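Local structure of enoyl-CoA hydratase/carnithine racemase (Magnetospirillum magneticum, 4NEK) at residues 93-99 and 113-119; 10-15 and 187-191; 102-108 and 122-128; 143-147 and 169-173; 14-18 and 35-41. The protein probably acts as a crotonase-family enoyl-CoA isomerase, moving the double bond of unsaturated acyl-CoA thioesters from the delta(3) to the delta(2) position. All coordinates share one frame; numbering follows the deposited sequence.

Contact 1 (93-99 and 113-119); sequences PVVAAVR and CDLVYAA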
# COMPACT_ATOMS: atom_id res chain seq x y z
N PRO C 93 10.93 -15.44 23.53
CA PRO C 93 10.45 -15.10 22.21
C PRO C 93 10.22 -16.30 21.34
O PRO C 93 10.88 -17.32 21.50
CB PRO C 93 11.60 -14.28 21.59
CG PRO C 93 12.46 -13.87 22.73
CD PRO C 93 12.28 -14.92 23.79
N VAL C 94 9.30 -16.12 20.40
CA VAL C 94 8.85 -17.20 19.53
C VAL C 94 8.80 -16.67 18.09
O VAL C 94 8.17 -15.68 17.82
CB VAL C 94 7.45 -17.64 19.94
CG1 VAL C 94 6.95 -18.74 19.04
CG2 VAL C 94 7.42 -18.09 21.40
N VAL C 95 9.52 -17.33 17.21
CA VAL C 95 9.57 -16.97 15.81
C VAL C 95 8.96 -18.11 15.03
O VAL C 95 9.19 -19.26 15.37
CB VAL C 95 11.03 -16.83 15.36
CG1 VAL C 95 11.11 -16.52 13.85
CG2 VAL C 95 11.73 -15.75 16.17
N ALA C 96 8.16 -17.81 14.03
CA ALA C 96 7.57 -18.85 13.21
C ALA C 96 7.85 -18.63 11.75
O ALA C 96 7.97 -17.51 11.32
CB ALA C 96 6.09 -18.88 13.43
N ALA C 97 7.96 -19.72 11.00
CA ALA C 97 8.13 -19.64 9.58
C ALA C 97 7.04 -20.47 8.99
O ALA C 97 7.00 -21.67 9.21
CB ALA C 97 9.48 -20.20 9.19
N VAL C 98 6.15 -19.84 8.23
CA VAL C 98 5.01 -20.52 7.68
C VAL C 98 5.04 -20.59 6.18
O VAL C 98 5.67 -19.78 5.54
CB VAL C 98 3.71 -19.84 8.12
CG1 VAL C 98 3.70 -19.68 9.63
CG2 VAL C 98 3.57 -18.46 7.56
N ARG C 99 4.32 -21.55 5.63
CA ARG C 99 4.19 -21.73 4.18
C ARG C 99 3.05 -22.64 3.89
O ARG C 99 2.55 -23.30 4.79
CB ARG C 99 5.46 -22.35 3.59
CG ARG C 99 5.64 -23.80 4.00
CD ARG C 99 7.09 -24.20 4.06
NE ARG C 99 7.69 -24.05 2.76
CZ ARG C 99 8.99 -24.05 2.52
NH1 ARG C 99 9.88 -24.24 3.49
NH2 ARG C 99 9.40 -23.86 1.29
N CYS C 113 2.97 -15.26 18.28
CA CYS C 113 4.36 -15.22 17.95
C CYS C 113 4.89 -13.80 17.96
O CYS C 113 4.14 -12.84 17.82
CB CYS C 113 4.58 -15.90 16.62
SG CYS C 113 4.09 -17.65 16.70
N ASP C 114 6.21 -13.66 18.16
CA ASP C 114 6.84 -12.38 18.22
C ASP C 114 7.28 -11.97 16.85
O ASP C 114 7.18 -10.79 16.50
CB ASP C 114 7.98 -12.44 19.16
CG ASP C 114 7.51 -12.78 20.58
OD1 ASP C 114 6.85 -11.93 21.22
OD2 ASP C 114 7.77 -13.93 21.04
N LEU C 115 7.72 -12.93 16.04
CA LEU C 115 8.00 -12.69 14.64
C LEU C 115 7.55 -13.83 13.81
O LEU C 115 7.70 -14.97 14.19
CB LEU C 115 9.52 -12.57 14.41
CG LEU C 115 10.27 -11.47 15.13
CD1 LEU C 115 11.77 -11.65 14.95
CD2 LEU C 115 9.87 -10.09 14.64
N VAL C 116 7.08 -13.55 12.61
CA VAL C 116 6.57 -14.54 11.70
C VAL C 116 6.91 -14.19 10.26
O VAL C 116 6.72 -13.07 9.82
CB VAL C 116 5.05 -14.55 11.77
CG1 VAL C 116 4.51 -15.62 10.84
CG2 VAL C 116 4.57 -14.80 13.18
N TYR C 117 7.45 -15.15 9.53
CA TYR C 117 7.80 -14.97 8.10
C TYR C 117 7.03 -16.02 7.38
O TYR C 117 6.88 -17.12 7.89
CB TYR C 117 9.30 -15.13 7.84
CG TYR C 117 10.06 -14.13 8.61
CD1 TYR C 117 10.29 -12.84 8.12
CD2 TYR C 117 10.43 -14.42 9.94
CE1 TYR C 117 10.90 -11.87 8.91
CE2 TYR C 117 11.07 -13.47 10.73
CZ TYR C 117 11.31 -12.20 10.23
OH TYR C 117 11.97 -11.32 11.04
N ALA C 118 6.58 -15.69 6.18
CA ALA C 118 5.77 -16.56 5.37
C ALA C 118 6.27 -16.67 3.96
O ALA C 118 6.82 -15.73 3.42
CB ALA C 118 4.38 -16.00 5.32
N ALA C 119 6.08 -17.83 3.36
CA ALA C 119 6.47 -18.03 1.97
C ALA C 119 5.40 -17.50 1.07
O ALA C 119 4.25 -17.39 1.48
CB ALA C 119 6.66 -19.49 1.68
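V94 to V98 and L115 to A118 are neighbouring parallel strands in the central sheet of the crotonase fold, their axes 4.7 Å apart and 11° from parallel. The backbone ladder runs through A96, Y117, V98 and A119, with V98 N to Y117 O at 2.8 Å. D114 closes its start: its OD2 accepts V94 N at 2.7 Å through the anti lone pair, while D114 N returns a 2.8 Å bond to V94 O, which also takes a weak bond from L115 N. That carboxylate is held further by K205 and by H149 of a second subunit, so its charge is probably well compensated. On the face bearing A96, V116, V98 and A118, the neighbouring C113 rests SG 3.9 Å from V94 CG1 and 4.0 Å from A96 CB. Further on, V98 CG2 is pressed to 3.4 Å from A118 CB, a tight pair; chi1 of -52° sets CG2 between the backbone N and the carbonyl carbon, which turns it to A118. On the other face V95 CG1 meets the edge of the Y117 ring, 4.4 Å from CE2. Strand 50-54 bonds along the far side of V95 and A97, and helix 179-194 covers the V95, A97, L115 and Y117 face.

Contact 2 (10-15 and 187-191); sequences EGGVQV and MAAAR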
# COMPACT_ATOMS: atom_id res chain seq x y z
N GLU C 10 19.96 -25.34 19.05
CA GLU C 10 21.18 -24.89 18.38
C GLU C 10 21.41 -23.43 18.71
O GLU C 10 20.57 -22.57 18.40
CB GLU C 10 20.89 -24.91 16.85
CG GLU C 10 21.30 -25.96 15.84
CD GLU C 10 20.74 -25.57 14.47
OE1 GLU C 10 19.87 -26.28 13.92
OE2 GLU C 10 21.18 -24.53 13.95
N GLY C 11 22.57 -23.10 19.27
CA GLY C 11 22.96 -21.69 19.42
C GLY C 11 21.94 -20.83 20.12
O GLY C 11 21.65 -19.70 19.67
N GLY C 12 21.36 -21.38 21.18
CA GLY C 12 20.37 -20.66 21.96
C GLY C 12 18.93 -20.69 21.44
O GLY C 12 18.04 -20.05 22.02
N VAL C 13 18.70 -21.43 20.35
CA VAL C 13 17.42 -21.48 19.69
C VAL C 13 16.86 -22.86 19.76
O VAL C 13 17.48 -23.81 19.31
CB VAL C 13 17.57 -21.13 18.20
CG1 VAL C 13 16.23 -21.19 17.51
CG2 VAL C 13 18.14 -19.73 18.02
N GLN C 14 15.66 -23.00 20.30
CA GLN C 14 15.00 -24.28 20.28
C GLN C 14 14.08 -24.42 19.09
O GLN C 14 13.09 -23.73 18.99
CB GLN C 14 14.18 -24.51 21.51
CG GLN C 14 13.66 -25.93 21.48
CD GLN C 14 13.18 -26.42 22.82
OE1 GLN C 14 13.79 -26.15 23.85
NE2 GLN C 14 12.06 -27.13 22.82
N VAL C 15 14.45 -25.30 18.18
CA VAL C 15 13.73 -25.52 16.97
C VAL C 15 12.69 -26.57 17.23
O VAL C 15 12.99 -27.61 17.81
CB VAL C 15 14.65 -26.03 15.90
CG1 VAL C 15 13.88 -26.28 14.61
CG2 VAL C 15 15.75 -25.03 15.64
N MSE C 187 15.57 -18.38 10.93
CA MSE C 187 16.60 -18.77 11.87
C MSE C 187 17.48 -17.59 12.17
O MSE C 187 17.92 -17.41 13.29
CB MSE C 187 17.39 -19.95 11.30
CG MSE C 187 18.59 -20.31 12.15
SE MSE C 187 18.13 -20.85 14.02
CE MSE C 187 17.96 -22.79 13.65
N ALA C 188 17.77 -16.79 11.16
CA ALA C 188 18.64 -15.63 11.37
C ALA C 188 17.97 -14.66 12.29
O ALA C 188 18.62 -14.08 13.14
CB ALA C 188 18.98 -14.93 10.04
N ALA C 189 16.67 -14.51 12.15
CA ALA C 189 15.94 -13.65 13.07
C ALA C 189 15.93 -14.20 14.51
O ALA C 189 16.11 -13.46 15.46
CB ALA C 189 14.53 -13.46 12.57
N ALA C 190 15.77 -15.52 14.63
CA ALA C 190 15.87 -16.15 15.92
C ALA C 190 17.23 -15.93 16.57
O ALA C 190 17.31 -15.66 17.78
CB ALA C 190 15.60 -17.64 15.79
N ARG C 191 18.29 -16.07 15.80
CA ARG C 191 19.65 -15.88 16.34
C ARG C 191 19.88 -14.43 16.75
O ARG C 191 20.53 -14.15 17.74
CB ARG C 191 20.71 -16.25 15.32
CG ARG C 191 20.88 -17.73 15.16
CD ARG C 191 22.13 -18.05 14.37
NE ARG C 191 22.07 -19.42 13.88
CZ ARG C 191 22.29 -20.51 14.62
NH1 ARG C 191 22.65 -20.42 15.90
NH2 ARG C 191 22.15 -21.71 14.07
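The R191 guanidinium turns its edge to E10 and G11: OE2 of E10 lies near its plane, and CA of G11 lies in plane 3.8 Å from NH1. One face carries the selenium of selenomethionine M187, one helical turn earlier, 3.8 Å above the plane and offset toward the rim. The E10 carboxylate is tilted 36° from the guanidinium and forms a salt bridge from OE2 to R191 NH2 at 3.0 Å. An extended R191 chain, straight from CG to NE, carries the charge out to the type I' turn E10-V13, where G11 and G12 both have positive phi.

Next to this ion pair the hairpin's second strand packs on the helix. M187, bent at chi2 (61°) and again at chi3, sends its end toward the strand: SE lies 4.0 Å from V13 CG1, and the methyl CE reaches V15 CG2 at 3.7 Å while also lying 3.7 Å from E10 OE2. Both V13 methyls flank A190, with CG2 4.0 Å from A190 CB. L52 and V50 of the next strand extend this apolar layer.

Chemically, a buried valine-alanine patch is bordered by one ion pair at the exposed R191. Solvent probably screens that pair in part, and the M187 side chain, here selenomethionine, lies between the valines and the guanidinium.

Contact 3 (102-108 and 122-128); sequences AIGIGST and TRFHMPF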
# COMPACT_ATOMS: atom_id res chain seq x y z
N ALA C 102 -1.84 -22.73 6.29
CA ALA C 102 -1.86 -22.23 7.66
C ALA C 102 -3.29 -22.07 8.06
O ALA C 102 -3.88 -21.01 7.97
CB ALA C 102 -1.13 -20.91 7.76
N ILE C 103 -3.88 -23.18 8.49
CA ILE C 103 -5.32 -23.26 8.65
C ILE C 103 -5.70 -23.53 10.08
O ILE C 103 -5.01 -24.24 10.78
CB ILE C 103 -5.90 -24.35 7.76
CG1 ILE C 103 -5.57 -24.04 6.30
CG2 ILE C 103 -7.42 -24.45 7.95
CD1 ILE C 103 -5.94 -25.17 5.37
N GLY C 104 -6.78 -22.88 10.50
CA GLY C 104 -7.26 -22.97 11.84
C GLY C 104 -6.24 -22.50 12.81
O GLY C 104 -5.81 -21.35 12.77
N ILE C 105 -5.79 -23.42 13.65
CA ILE C 105 -4.72 -23.16 14.61
C ILE C 105 -3.41 -22.76 13.90
O ILE C 105 -2.62 -22.01 14.43
CB ILE C 105 -4.55 -24.38 15.55
CG1 ILE C 105 -3.53 -24.09 16.64
CG2 ILE C 105 -4.12 -25.62 14.79
CD1 ILE C 105 -3.87 -22.90 17.52
N GLY C 106 -3.21 -23.23 12.69
CA GLY C 106 -2.08 -22.79 11.91
C GLY C 106 -2.07 -21.29 11.69
O GLY C 106 -1.00 -20.71 11.59
N SER C 107 -3.23 -20.66 11.63
CA SER C 107 -3.30 -19.21 11.59
C SER C 107 -3.44 -18.57 12.97
O SER C 107 -2.83 -17.53 13.22
CB SER C 107 -4.48 -18.73 10.72
OG SER C 107 -4.10 -18.71 9.36
N THR C 108 -4.28 -19.13 13.85
CA THR C 108 -4.70 -18.41 15.06
C THR C 108 -3.64 -18.44 16.13
O THR C 108 -3.70 -17.70 17.10
CB THR C 108 -5.98 -19.00 15.67
OG1 THR C 108 -5.76 -20.38 15.96
CG2 THR C 108 -7.15 -18.87 14.70
N THR C 122 1.68 -18.92 0.84
CA THR C 122 0.95 -19.26 2.06
C THR C 122 -0.53 -18.89 1.99
O THR C 122 -0.90 -17.81 1.52
CB THR C 122 1.56 -18.57 3.27
OG1 THR C 122 2.97 -18.81 3.28
CG2 THR C 122 0.97 -19.07 4.53
N ARG C 123 -1.35 -19.81 2.45
CA ARG C 123 -2.80 -19.64 2.45
C ARG C 123 -3.32 -19.68 3.90
O ARG C 123 -3.14 -20.67 4.59
CB ARG C 123 -3.40 -20.73 1.64
CG ARG C 123 -4.85 -20.58 1.31
CD ARG C 123 -5.31 -21.77 0.46
NE ARG C 123 -6.76 -21.81 0.46
CZ ARG C 123 -7.52 -22.48 1.33
NH1 ARG C 123 -6.99 -23.22 2.28
NH2 ARG C 123 -8.85 -22.40 1.24
N PHE C 124 -3.86 -18.57 4.37
CA PHE C 124 -4.32 -18.46 5.75
C PHE C 124 -5.81 -18.67 5.77
O PHE C 124 -6.52 -18.23 4.85
CB PHE C 124 -4.02 -17.08 6.30
CG PHE C 124 -2.57 -16.72 6.28
CD1 PHE C 124 -2.02 -16.14 5.16
CD2 PHE C 124 -1.76 -16.99 7.38
CE1 PHE C 124 -0.67 -15.83 5.13
CE2 PHE C 124 -0.43 -16.68 7.37
CZ PHE C 124 0.13 -16.10 6.24
N HIS C 125 -6.34 -19.35 6.78
CA HIS C 125 -7.78 -19.63 6.80
C HIS C 125 -8.25 -19.94 8.19
O HIS C 125 -7.63 -20.71 8.87
CB HIS C 125 -8.07 -20.81 5.88
CG HIS C 125 -9.49 -20.92 5.46
ND1 HIS C 125 -9.96 -21.99 4.73
CD2 HIS C 125 -10.55 -20.11 5.68
CE1 HIS C 125 -11.25 -21.84 4.52
NE2 HIS C 125 -11.63 -20.70 5.07
N MSE C 126 -9.35 -19.31 8.58
CA MSE C 126 -10.02 -19.58 9.84
C MSE C 126 -11.47 -19.97 9.59
O MSE C 126 -12.37 -19.19 9.85
CB MSE C 126 -9.95 -18.33 10.68
CG MSE C 126 -8.50 -18.17 11.12
SE MSE C 126 -8.21 -16.34 11.84
CE MSE C 126 -6.36 -15.96 11.26
N PRO C 127 -11.72 -21.21 9.15
CA PRO C 127 -13.03 -21.64 8.71
C PRO C 127 -14.02 -22.16 9.80
O PRO C 127 -14.96 -22.87 9.46
CB PRO C 127 -12.68 -22.80 7.78
CG PRO C 127 -11.56 -23.49 8.51
CD PRO C 127 -10.79 -22.36 9.19
N PHE C 128 -13.83 -21.76 11.05
CA PHE C 128 -14.70 -22.14 12.15
C PHE C 128 -16.18 -22.03 11.84
O PHE C 128 -16.92 -22.97 12.04
CB PHE C 128 -14.37 -21.29 13.36
CG PHE C 128 -12.92 -21.30 13.69
CD1 PHE C 128 -12.35 -22.42 14.29
CD2 PHE C 128 -12.10 -20.21 13.37
CE1 PHE C 128 -10.99 -22.43 14.58
CE2 PHE C 128 -10.74 -20.23 13.65
CZ PHE C 128 -10.19 -21.35 14.23
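G104 N donates to H125 O at 2.8 Å, nearly in line with the carbonyl, and A102 N bonds to R123 O at 3.0 Å; these pair two short parallel strands. A102 O is gripped twice. H125 N approaches it at 3.2 Å, tilted from the carbonyl plane, while the S107 hydroxyl donates at 2.7 Å from above the opposite face, tying the helix 105-108 back to its own strand. With OG beside its backbone N and anti to the carbonyl carbon (chi1 -84°), the hydroxyl also comes to the edge of the F124 ring, in its plane and 3.5 Å from CD2. Packing spreads from there. The methyl CE of selenomethionine M126 presses to 3.4 Å from S107 CB, and T108 CG2 sits 4.0 Å from CZ at the edge of the F128 ring. I103 extends CD1 to the edge of the R123 guanidinium, 3.8 Å from NH1. In crotonases a backbone N-H in the first turn of this helix normally helps form the oxyanion hole, probably here too, following the N-cap G104, whose own N-H is taken by H125 O. H125 NE2 bonds to G159 O. F124 lies against F162 and helix 164-169, M126 against helices 139-147 and 149-156, and T108 against S139, E136 and A137.

Contact 4 (143-147 and 169-173); sequences MPALA and AVGLI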
# COMPACT_ATOMS: atom_id res chain seq x y z
N MSE C 143 -7.66 -10.93 16.06
CA MSE C 143 -7.92 -10.53 14.68
C MSE C 143 -8.54 -9.17 14.58
O MSE C 143 -8.10 -8.35 13.79
CB MSE C 143 -8.69 -11.55 13.85
CG MSE C 143 -7.93 -12.85 13.80
SE MSE C 143 -5.97 -12.67 13.28
CE MSE C 143 -5.62 -14.42 14.10
N PRO C 144 -9.59 -8.90 15.37
CA PRO C 144 -10.17 -7.57 15.24
C PRO C 144 -9.20 -6.50 15.65
O PRO C 144 -9.16 -5.42 15.03
CB PRO C 144 -11.38 -7.60 16.18
CG PRO C 144 -11.73 -9.04 16.31
CD PRO C 144 -10.44 -9.80 16.18
N ALA C 145 -8.40 -6.77 16.68
CA ALA C 145 -7.40 -5.78 17.12
C ALA C 145 -6.40 -5.50 15.98
O ALA C 145 -6.03 -4.36 15.77
CB ALA C 145 -6.66 -6.28 18.34
N LEU C 146 -6.00 -6.52 15.24
CA LEU C 146 -5.01 -6.31 14.20
C LEU C 146 -5.57 -5.72 12.93
O LEU C 146 -4.97 -4.84 12.32
CB LEU C 146 -4.34 -7.63 13.84
CG LEU C 146 -3.34 -8.17 14.87
CD1 LEU C 146 -3.01 -9.62 14.51
CD2 LEU C 146 -2.06 -7.29 14.96
N ALA C 147 -6.72 -6.23 12.51
CA ALA C 147 -7.23 -5.96 11.17
C ALA C 147 -8.38 -4.98 11.16
O ALA C 147 -8.81 -4.51 10.11
CB ALA C 147 -7.69 -7.27 10.55
N ALA C 169 -0.42 -6.83 5.57
CA ALA C 169 -1.04 -5.53 5.80
C ALA C 169 -1.63 -5.41 7.22
O ALA C 169 -1.56 -4.37 7.81
CB ALA C 169 -2.13 -5.29 4.77
N VAL C 170 -2.21 -6.46 7.77
CA VAL C 170 -2.77 -6.33 9.09
C VAL C 170 -1.80 -6.68 10.20
O VAL C 170 -2.20 -6.69 11.36
CB VAL C 170 -4.05 -7.17 9.24
CG1 VAL C 170 -5.01 -6.85 8.11
CG2 VAL C 170 -3.77 -8.67 9.30
N GLY C 171 -0.53 -6.97 9.88
CA GLY C 171 0.45 -7.19 10.92
C GLY C 171 0.44 -8.59 11.54
O GLY C 171 0.97 -8.85 12.64
N LEU C 172 -0.09 -9.53 10.78
CA LEU C 172 -0.04 -10.91 11.21
C LEU C 172 1.32 -11.50 10.96
O LEU C 172 1.73 -12.41 11.66
CB LEU C 172 -1.10 -11.72 10.47
CG LEU C 172 -1.36 -13.10 11.00
CD1 LEU C 172 -1.95 -13.10 12.43
CD2 LEU C 172 -2.32 -13.79 10.06
N ILE C 173 2.01 -11.02 9.95
CA ILE C 173 3.37 -11.53 9.64
C ILE C 173 4.26 -10.33 9.42
O ILE C 173 3.77 -9.27 9.06
CB ILE C 173 3.44 -12.40 8.36
CG1 ILE C 173 3.04 -11.59 7.13
CG2 ILE C 173 2.54 -13.60 8.50
CD1 ILE C 173 3.02 -12.42 5.86
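The last turn of helix 139-147 meets the turn that ends helix 164-169, with the CA atoms of A147 and V170 4.9 Å apart and no hydrogen bond between the segments. L146 points its CB at the V170 carbonyl, 3.4 Å from its O. Beyond it CD2 continues past V170 O to 4.1 Å from G171 O, while CD1 turns to L172 and stands 4.2 Å from its CD1; the two leucine side chains cross at about a right angle. Close by, V170 sets CG1 against the small side chain of A147, 3.6 Å from CB. Its chi1 of -52° puts CG1 beside the backbone N and brings it to the alanine. Selenomethionine M143 comes from one turn earlier in the helix: bent at chi2 (-50°), it brings SE to 4.1 Å from L172 CD1, making this methyl a shared neighbour of M143 and L146.

The receiving loop is shaped by a Schellman motif. G171, at a phi of 81°, leaves helical geometry while two bonds run back into the last turn, and the chain swings from the helix toward strand 175-176, bringing L172 to M143 and L146. L146 O and V170 O lie 3.5 Å apart, two acceptors with no bond between them. G171 O receives a hydrogen bond from R150 of a second subunit, whose side chain also packs on L146, placing this edge of the contact at a subunit interface. Within the same chain, M143 touches A152 and M155 of helix 149-156, and L172 rests on L110 and P111.

Contact 5 (14-18 and 35-41); sequences QVVRM and LAEAFAK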
# COMPACT_ATOMS: atom_id res chain seq x y z
N GLN C 14 15.66 -23.00 20.30
CA GLN C 14 15.00 -24.28 20.28
C GLN C 14 14.08 -24.42 19.09
O GLN C 14 13.09 -23.73 18.99
CB GLN C 14 14.18 -24.51 21.51
CG GLN C 14 13.66 -25.93 21.48
CD GLN C 14 13.18 -26.42 22.82
OE1 GLN C 14 13.79 -26.15 23.85
NE2 GLN C 14 12.06 -27.13 22.82
N VAL C 15 14.45 -25.30 18.18
CA VAL C 15 13.73 -25.52 16.97
C VAL C 15 12.69 -26.57 17.23
O VAL C 15 12.99 -27.61 17.81
CB VAL C 15 14.65 -26.03 15.90
CG1 VAL C 15 13.88 -26.28 14.61
CG2 VAL C 15 15.75 -25.03 15.64
N VAL C 16 11.46 -26.28 16.86
CA VAL C 16 10.32 -27.16 17.11
C VAL C 16 9.60 -27.31 15.78
O VAL C 16 9.09 -26.34 15.26
CB VAL C 16 9.38 -26.51 18.12
CG1 VAL C 16 8.17 -27.39 18.34
CG2 VAL C 16 10.09 -26.27 19.45
N ARG C 17 9.65 -28.50 15.20
CA ARG C 17 9.18 -28.70 13.86
C ARG C 17 8.03 -29.71 13.82
O ARG C 17 8.14 -30.78 14.38
CB ARG C 17 10.30 -29.21 12.98
CG ARG C 17 9.81 -29.35 11.55
CD ARG C 17 10.80 -30.07 10.66
NE ARG C 17 12.05 -29.37 10.46
CZ ARG C 17 12.26 -28.38 9.58
NH1 ARG C 17 11.30 -27.95 8.76
NH2 ARG C 17 13.43 -27.80 9.52
N MSE C 18 6.93 -29.34 13.18
CA MSE C 18 5.82 -30.26 12.99
C MSE C 18 6.18 -31.11 11.82
O MSE C 18 6.63 -30.62 10.79
CB MSE C 18 4.54 -29.53 12.76
CG MSE C 18 4.18 -28.74 14.02
SE MSE C 18 2.61 -27.56 13.68
CE MSE C 18 3.53 -26.07 12.72
N LEU C 35 4.16 -30.82 21.40
CA LEU C 35 4.44 -29.39 21.25
C LEU C 35 4.41 -28.68 22.57
O LEU C 35 5.28 -27.89 22.86
CB LEU C 35 3.43 -28.73 20.32
CG LEU C 35 3.53 -29.17 18.88
CD1 LEU C 35 2.28 -28.76 18.09
CD2 LEU C 35 4.75 -28.59 18.24
N ALA C 36 3.42 -28.97 23.39
CA ALA C 36 3.35 -28.37 24.72
C ALA C 36 4.57 -28.75 25.53
O ALA C 36 5.13 -27.95 26.26
CB ALA C 36 2.08 -28.80 25.43
N GLU C 37 4.97 -30.00 25.41
CA GLU C 37 6.13 -30.48 26.16
C GLU C 37 7.36 -29.71 25.72
O GLU C 37 8.13 -29.26 26.56
CB GLU C 37 6.34 -31.96 25.92
CG GLU C 37 7.19 -32.69 26.94
CD GLU C 37 7.25 -34.20 26.65
OE1 GLU C 37 7.79 -34.59 25.58
OE2 GLU C 37 6.72 -35.01 27.46
N ALA C 38 7.54 -29.58 24.42
CA ALA C 38 8.69 -28.82 23.91
C ALA C 38 8.75 -27.36 24.42
O ALA C 38 9.83 -26.87 24.71
CB ALA C 38 8.68 -28.84 22.40
N PHE C 39 7.62 -26.70 24.53
CA PHE C 39 7.61 -25.37 25.12
C PHE C 39 7.94 -25.38 26.58
O PHE C 39 8.68 -24.53 27.03
CB PHE C 39 6.28 -24.65 24.88
CG PHE C 39 6.27 -23.96 23.56
CD1 PHE C 39 6.09 -24.69 22.38
CD2 PHE C 39 6.57 -22.63 23.48
CE1 PHE C 39 6.15 -24.09 21.14
CE2 PHE C 39 6.62 -22.01 22.24
CZ PHE C 39 6.42 -22.74 21.07
N ALA C 40 7.43 -26.34 27.33
CA ALA C 40 7.74 -26.43 28.77
C ALA C 40 9.23 -26.68 28.97
O ALA C 40 9.89 -26.03 29.77
CB ALA C 40 6.91 -27.52 29.42
N LYS C 41 9.80 -27.56 28.18
CA LYS C 41 11.22 -27.80 28.29
C LYS C 41 12.02 -26.53 27.96
O LYS C 41 12.89 -26.11 28.73
CB LYS C 41 11.60 -28.98 27.41
CG LYS C 41 13.07 -28.96 27.04
CD LYS C 41 13.54 -29.89 25.91
CE LYS C 41 14.63 -29.29 24.99
NZ LYS C 41 15.67 -28.44 25.66
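V16 and L35 form the apolar centre: CG1 of the valine lies 3.6 Å from CD2 of the leucine, the side chains meeting obliquely. V16 holds CG1 anti to its backbone N (chi1 178°), directing that methyl at the leucine, while its other methyl, CG2, takes up A38 CB at 4.2 Å. L35 CD2 also reaches M18, a selenomethionine, whose CG is 4.3 Å away, and so touches both V16 and M18. F83 of helix 79-88 also touches L35. F39, one residue on from A38, turns its ring to a stack on F51 of the next strand, with I53 and V87 close by.

Toward the start of the strand the contact becomes polar. The extended Q14 chain carries its amide to the helix: NE2 gives a weak hydrogen bond to A38 O, 2.9 Å long but bent to 129° at the hydrogen, and the same nitrogen lies 3.8 Å from A38 CB. The other end of the amide, OE1, approaches K41 CE at 3.4 Å. K41 bends at chi3 and chi4 to bring its ammonium end toward the strand, and its salt-bridge partner is D45. The buried glutamine thus lends a donor to a helix carbonyl, while the lysine lies at the exposed edge of the contact.

Strand and helix run antiparallel at 177°, their axes 9.8 Å apart, as in a beta-alpha-beta crossover: strand 13-18 leads through helix 29-44 to strand 50-54, parallel and adjacent to it in the crotonase sheet.

In the fold
Contact 1 lies nearest the chain's centre, about 6 Å from it, and touches all four others. L115 CD1 and Y117 OH pack on A189 CB of contact 2, V94 CG2 meets F39 of contact 5, A118 CB meets I173 of contact 4, and R99 touches T122 of contact 3. Contacts 2 and 5 share Q14 and V15, using strand 13-18 from its two faces; their centres are 13 Å apart. Contacts 3 and 4 join directly through M126 and M143, whereas each lies about 25 Å from contact 2, centre to centre. The Y117 side chain is about 5 Å from a bound di(hydroxyethyl)ether, probably from the crystallisation liquor. Contacts 1 and 4 both reach a second subunit.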